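Local coordinates for extracellular solute-binding protein, family 1 (PDB 6G7N) that binds ferric iron and probably delivers it to an ABC transporter as the extracellular iron-binding component of the uptake system, at residues Ala86-Pro91 with Asp292-Ser297; Ala147-Glu151 with Val298-Asn303. One frame throughout, in Å; residues are numbered along the deposited sequence. Where two conformers were deposited one is given.

Contact 1 (Ala86-Pro91 with Asp292-Ser297); sequences ANLRSP and DSTNVS
The side-chain amide of Asn-295 reaches across to Arg-89. Its ND2 gives a nearly straight hydrogen bond to Arg-89 O, 3.0 Å long with 167° at the hydrogen. The acceptor lies close to the amide plane. CG of Asn-295 stands anti to the backbone N (chi1 -174°), which carries the amide over to the 86-91 loop. One residue on, Val-296 N donates to Asn-87 O at 3.0 Å, in the carbonyl plane. Both Val-296 methyls flank that same oxygen. Pro-91 packs its CD against Asn-295 OD1 at 3.4 Å and against Ser-297 OG. Behind this shell, Asn-295 OD1 is gripped twice, by Ser-297 OG at 2.7 Å and Ser-297 N at 2.9 Å, from opposite faces of its plane. The bond from Ser-297 N caps the turn into helix 297-301. With ND2 held by Arg-89 O, both ends of the amide are tied, which would fix its rotation. A water accepts from Asn-87 ND2 and donates to Asp-292 O and Thr-294 O. Asp-292 OD1 closes an Asx turn onto Thr-294 N. The contact joins the loop between helix 78-83 and strand 96-108 to the entry of helix 297-301. Leu-88 and Val-296 rest on Ile-233 of strand 231-239.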
# COMPACT_ATOMS: atom_id res chain seq x y z
N ALA A 86 2.14 -11.80 -10.71
CA ALA A 86 3.26 -11.12 -11.34
C ALA A 86 3.24 -9.61 -11.15
O ALA A 86 4.29 -8.99 -11.02
CB ALA A 86 3.31 -11.45 -12.82
N ASN A 87 2.05 -9.02 -11.16
CA ASN A 87 1.92 -7.57 -11.01
C ASN A 87 2.32 -7.06 -9.63
O ASN A 87 2.51 -5.86 -9.47
CB ASN A 87 0.51 -7.10 -11.38
CG ASN A 87 -0.57 -7.74 -10.54
OD1 ASN A 87 -0.73 -8.97 -10.58
ND2 ASN A 87 -1.31 -6.94 -9.76
N LEU A 88 2.39 -7.95 -8.63
CA LEU A 88 2.67 -7.60 -7.26
C LEU A 88 4.09 -7.97 -6.83
O LEU A 88 4.39 -7.97 -5.63
CB LEU A 88 1.64 -8.24 -6.32
CG LEU A 88 0.17 -7.91 -6.62
CD1 LEU A 88 -0.74 -8.57 -5.61
CD2 LEU A 88 -0.09 -6.41 -6.66
N ARG A 89 4.97 -8.25 -7.79
CA ARG A 89 6.38 -8.52 -7.47
C ARG A 89 7.27 -7.81 -8.48
O ARG A 89 6.90 -7.53 -9.63
CB ARG A 89 6.67 -10.03 -7.39
CG ARG A 89 6.08 -10.87 -8.51
CD ARG A 89 6.48 -12.36 -8.38
NE ARG A 89 5.65 -13.25 -9.20
CZ ARG A 89 5.83 -13.49 -10.50
NH1 ARG A 89 5.01 -14.36 -11.11
NH2 ARG A 89 6.78 -12.87 -11.19
N SER A 90 8.50 -7.50 -8.04
CA SER A 90 9.47 -6.82 -8.89
C SER A 90 9.74 -7.65 -10.15
O SER A 90 10.11 -8.82 -10.02
CB SER A 90 10.79 -6.77 -8.13
OG SER A 90 11.87 -6.34 -8.94
N PRO A 91 9.74 -7.03 -11.33
CA PRO A 91 10.17 -7.76 -12.54
C PRO A 91 11.59 -8.31 -12.45
O PRO A 91 11.89 -9.31 -13.12
CB PRO A 91 10.05 -6.71 -13.65
CG PRO A 91 8.93 -5.84 -13.15
CD PRO A 91 9.18 -5.71 -11.68
N ASP A 292 -6.25 -3.51 -11.24
CA ASP A 292 -5.39 -3.18 -12.38
C ASP A 292 -4.22 -4.18 -12.45
O ASP A 292 -3.69 -4.58 -11.42
CB ASP A 292 -4.94 -1.72 -12.19
CG ASP A 292 -4.28 -1.08 -13.40
OD1 ASP A 292 -3.62 -1.77 -14.22
OD2 ASP A 292 -4.42 0.15 -13.51
N SER A 293 -3.85 -4.63 -13.65
CA SER A 293 -2.71 -5.56 -13.83
C SER A 293 -1.37 -4.86 -13.97
O SER A 293 -0.37 -5.54 -14.14
CB SER A 293 -2.96 -6.48 -14.99
OG SER A 293 -3.04 -5.73 -16.18
N THR A 294 -1.32 -3.53 -13.87
CA THR A 294 -0.05 -2.81 -13.94
C THR A 294 0.94 -3.34 -12.91
O THR A 294 0.59 -3.57 -11.75
CB THR A 294 -0.30 -1.32 -13.69
OG1 THR A 294 -1.14 -0.80 -14.73
CG2 THR A 294 0.99 -0.48 -13.65
N ASN A 295 2.21 -3.54 -13.32
CA ASN A 295 3.19 -3.96 -12.36
C ASN A 295 3.49 -2.81 -11.40
O ASN A 295 3.80 -1.69 -11.82
CB ASN A 295 4.47 -4.44 -13.06
CG ASN A 295 5.43 -5.02 -12.07
OD1 ASN A 295 6.14 -4.29 -11.36
ND2 ASN A 295 5.45 -6.34 -11.96
N VAL A 296 3.43 -3.09 -10.09
CA VAL A 296 3.53 -2.03 -9.09
C VAL A 296 4.92 -1.37 -9.06
O VAL A 296 5.04 -0.28 -8.52
CB VAL A 296 3.10 -2.52 -7.69
CG1 VAL A 296 1.64 -2.96 -7.70
CG2 VAL A 296 3.98 -3.64 -7.18
N SER A 297 5.94 -2.00 -9.66
CA SER A 297 7.24 -1.31 -9.80
C SER A 297 7.14 0.01 -10.55
O SER A 297 7.96 0.88 -10.32
CB SER A 297 8.28 -2.20 -10.46
OG SER A 297 8.00 -2.44 -11.81
O HOH W 1 -1.43 -4.01 -10.01

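Contact 2 (Ala147-Glu151 with Val298-Asn303)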
# COMPACT_ATOMS: atom_id res chain seq x y z
N ALA A 147 1.86 8.47 -9.83
CA ALA A 147 2.74 7.77 -10.74
C ALA A 147 1.97 6.87 -11.70
O ALA A 147 2.26 6.83 -12.91
CB ALA A 147 3.79 6.99 -9.97
N SER A 148 0.98 6.14 -11.17
CA SER A 148 0.17 5.28 -12.04
C SER A 148 -0.57 6.09 -13.13
O SER A 148 -0.71 5.64 -14.27
CB SER A 148 -0.79 4.41 -11.23
OG SER A 148 -1.97 5.06 -10.84
N LEU A 149 -1.05 7.27 -12.75
CA LEU A 149 -1.77 8.13 -13.70
C LEU A 149 -0.83 8.72 -14.75
O LEU A 149 -1.21 8.86 -15.92
CB LEU A 149 -2.54 9.22 -12.96
CG LEU A 149 -3.67 8.70 -12.06
CD1 LEU A 149 -4.21 9.81 -11.18
CD2 LEU A 149 -4.78 8.08 -12.89
N ILE A 150 0.41 9.04 -14.37
CA ILE A 150 1.40 9.49 -15.34
C ILE A 150 1.76 8.36 -16.31
O ILE A 150 1.89 8.58 -17.51
CB ILE A 150 2.66 10.03 -14.64
CG1 ILE A 150 2.33 11.30 -13.84
CG2 ILE A 150 3.76 10.31 -15.66
CD1 ILE A 150 3.43 11.68 -12.88
N GLU A 151 1.91 7.14 -15.79
CA GLU A 151 2.17 5.99 -16.66
C GLU A 151 1.07 5.84 -17.71
O GLU A 151 1.37 5.59 -18.88
CB GLU A 151 2.30 4.74 -15.82
CG GLU A 151 2.46 3.44 -16.60
CD GLU A 151 3.80 3.19 -17.24
OE1 GLU A 151 4.70 4.04 -17.12
OE2 GLU A 151 3.95 2.11 -17.86
N VAL A 298 6.16 0.14 -11.45
CA VAL A 298 5.94 1.41 -12.17
C VAL A 298 5.80 2.57 -11.20
O VAL A 298 6.19 3.71 -11.50
CB VAL A 298 4.66 1.28 -13.06
CG1 VAL A 298 4.18 2.62 -13.55
CG2 VAL A 298 4.95 0.33 -14.21
N TYR A 299 5.19 2.30 -10.04
CA TYR A 299 4.93 3.35 -9.04
C TYR A 299 6.19 3.95 -8.54
O TYR A 299 6.29 5.15 -8.26
CB TYR A 299 4.23 2.84 -7.78
CG TYR A 299 2.95 2.10 -7.99
CD1 TYR A 299 2.28 2.15 -9.20
CD2 TYR A 299 2.43 1.30 -6.98
CE1 TYR A 299 1.14 1.40 -9.42
CE2 TYR A 299 1.27 0.58 -7.18
CZ TYR A 299 0.63 0.64 -8.41
OH TYR A 299 -0.50 -0.10 -8.63
N GLY A 300 7.20 3.11 -8.36
CA GLY A 300 8.54 3.58 -7.99
C GLY A 300 9.28 4.22 -9.13
O GLY A 300 9.88 5.29 -8.98
N LYS A 301 9.25 3.56 -10.27
CA LYS A 301 9.91 4.15 -11.47
C LYS A 301 9.50 5.60 -11.78
O LYS A 301 10.35 6.44 -12.16
CB LYS A 301 9.63 3.27 -12.68
CG LYS A 301 10.44 3.62 -13.89
CD LYS A 301 10.34 2.55 -14.95
CE LYS A 301 11.28 2.89 -16.10
NZ LYS A 301 11.60 1.72 -16.98
N LEU A 302 8.21 5.89 -11.57
CA LEU A 302 7.70 7.23 -11.85
C LEU A 302 7.46 8.07 -10.60
O LEU A 302 6.81 9.11 -10.67
CB LEU A 302 6.43 7.14 -12.68
CG LEU A 302 6.72 6.73 -14.10
CD1 LEU A 302 5.44 6.34 -14.79
CD2 LEU A 302 7.42 7.87 -14.84
N ASN A 303 8.03 7.66 -9.48
CA ASN A 303 7.88 8.43 -8.24
C ASN A 303 8.41 9.86 -8.39
O ASN A 303 7.75 10.80 -7.96
CB ASN A 303 8.59 7.70 -7.11
CG ASN A 303 8.54 8.48 -5.80
OD1 ASN A 303 9.44 9.25 -5.50
ND2 ASN A 303 7.46 8.33 -5.07
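Ala-147 O takes the Glu-151 N hydrogen bond of its own helix at 2.9 Å. In the conformer described, Leu-302 CD1 lies 3.7 Å from the same oxygen. Between the two segments the contact is van der Waals packing of methyl and methylene groups, with carbonyl and carboxylate oxygens among them. The Ala-147 methyl fits against the end of the short helix: CB is 3.5 Å from Tyr-299 O and 3.8 Å from Leu-302 CB. Such a small side chain lets the backbones approach, with CA atoms of Ala-147 and Leu-302 5.1 Å apart. Glu-151 lies across Val-298 and Leu-302, roughly at right angles to each. Its CG stands anti to the backbone N (chi1 175°) and the chain then bends at chi2 (74°), which lays the aliphatic part on Val-298 CG1, 3.6 Å from Glu-151 CG. Tyr-299 was also modelled twice; in the conformer described, Ser-148 CB meets its CE1 obliquely at 4.0 Å, and its hydroxyl is hydrogen-bonded to Val-231 O. Leu-302 leaves helical geometry after helix 297-301 and takes the N-cap position of the next helix, so the contact lies at a junction of two helices. This junction packs on the long helix 140-167. Ile-150 reaches on to Leu-309 of helix 303-312.

How the contacts relate
The second segments of the two contacts adjoin, 292-297 running straight into 298-303. The centres of contacts 1 and 2 are about 12 Å apart. The polar capping of contact 1 sits at the beginning of the short helix 297-301, and the residues that follow pack in contact 2. One continuous segment therefore joins the loop 86-91 to helix 140-167. That helix carries Tyr-141 near its start, which binds the iron together with Tyr-197 and Tyr-198. No residue of either contact is among those that bind the iron or line the pocket of the bound D-alanine and D-glutamic acid. The side chain of Tyr-299 in contact 2 is about 13 Å from the ferric ion and also about 13 Å from the bound D-alanine.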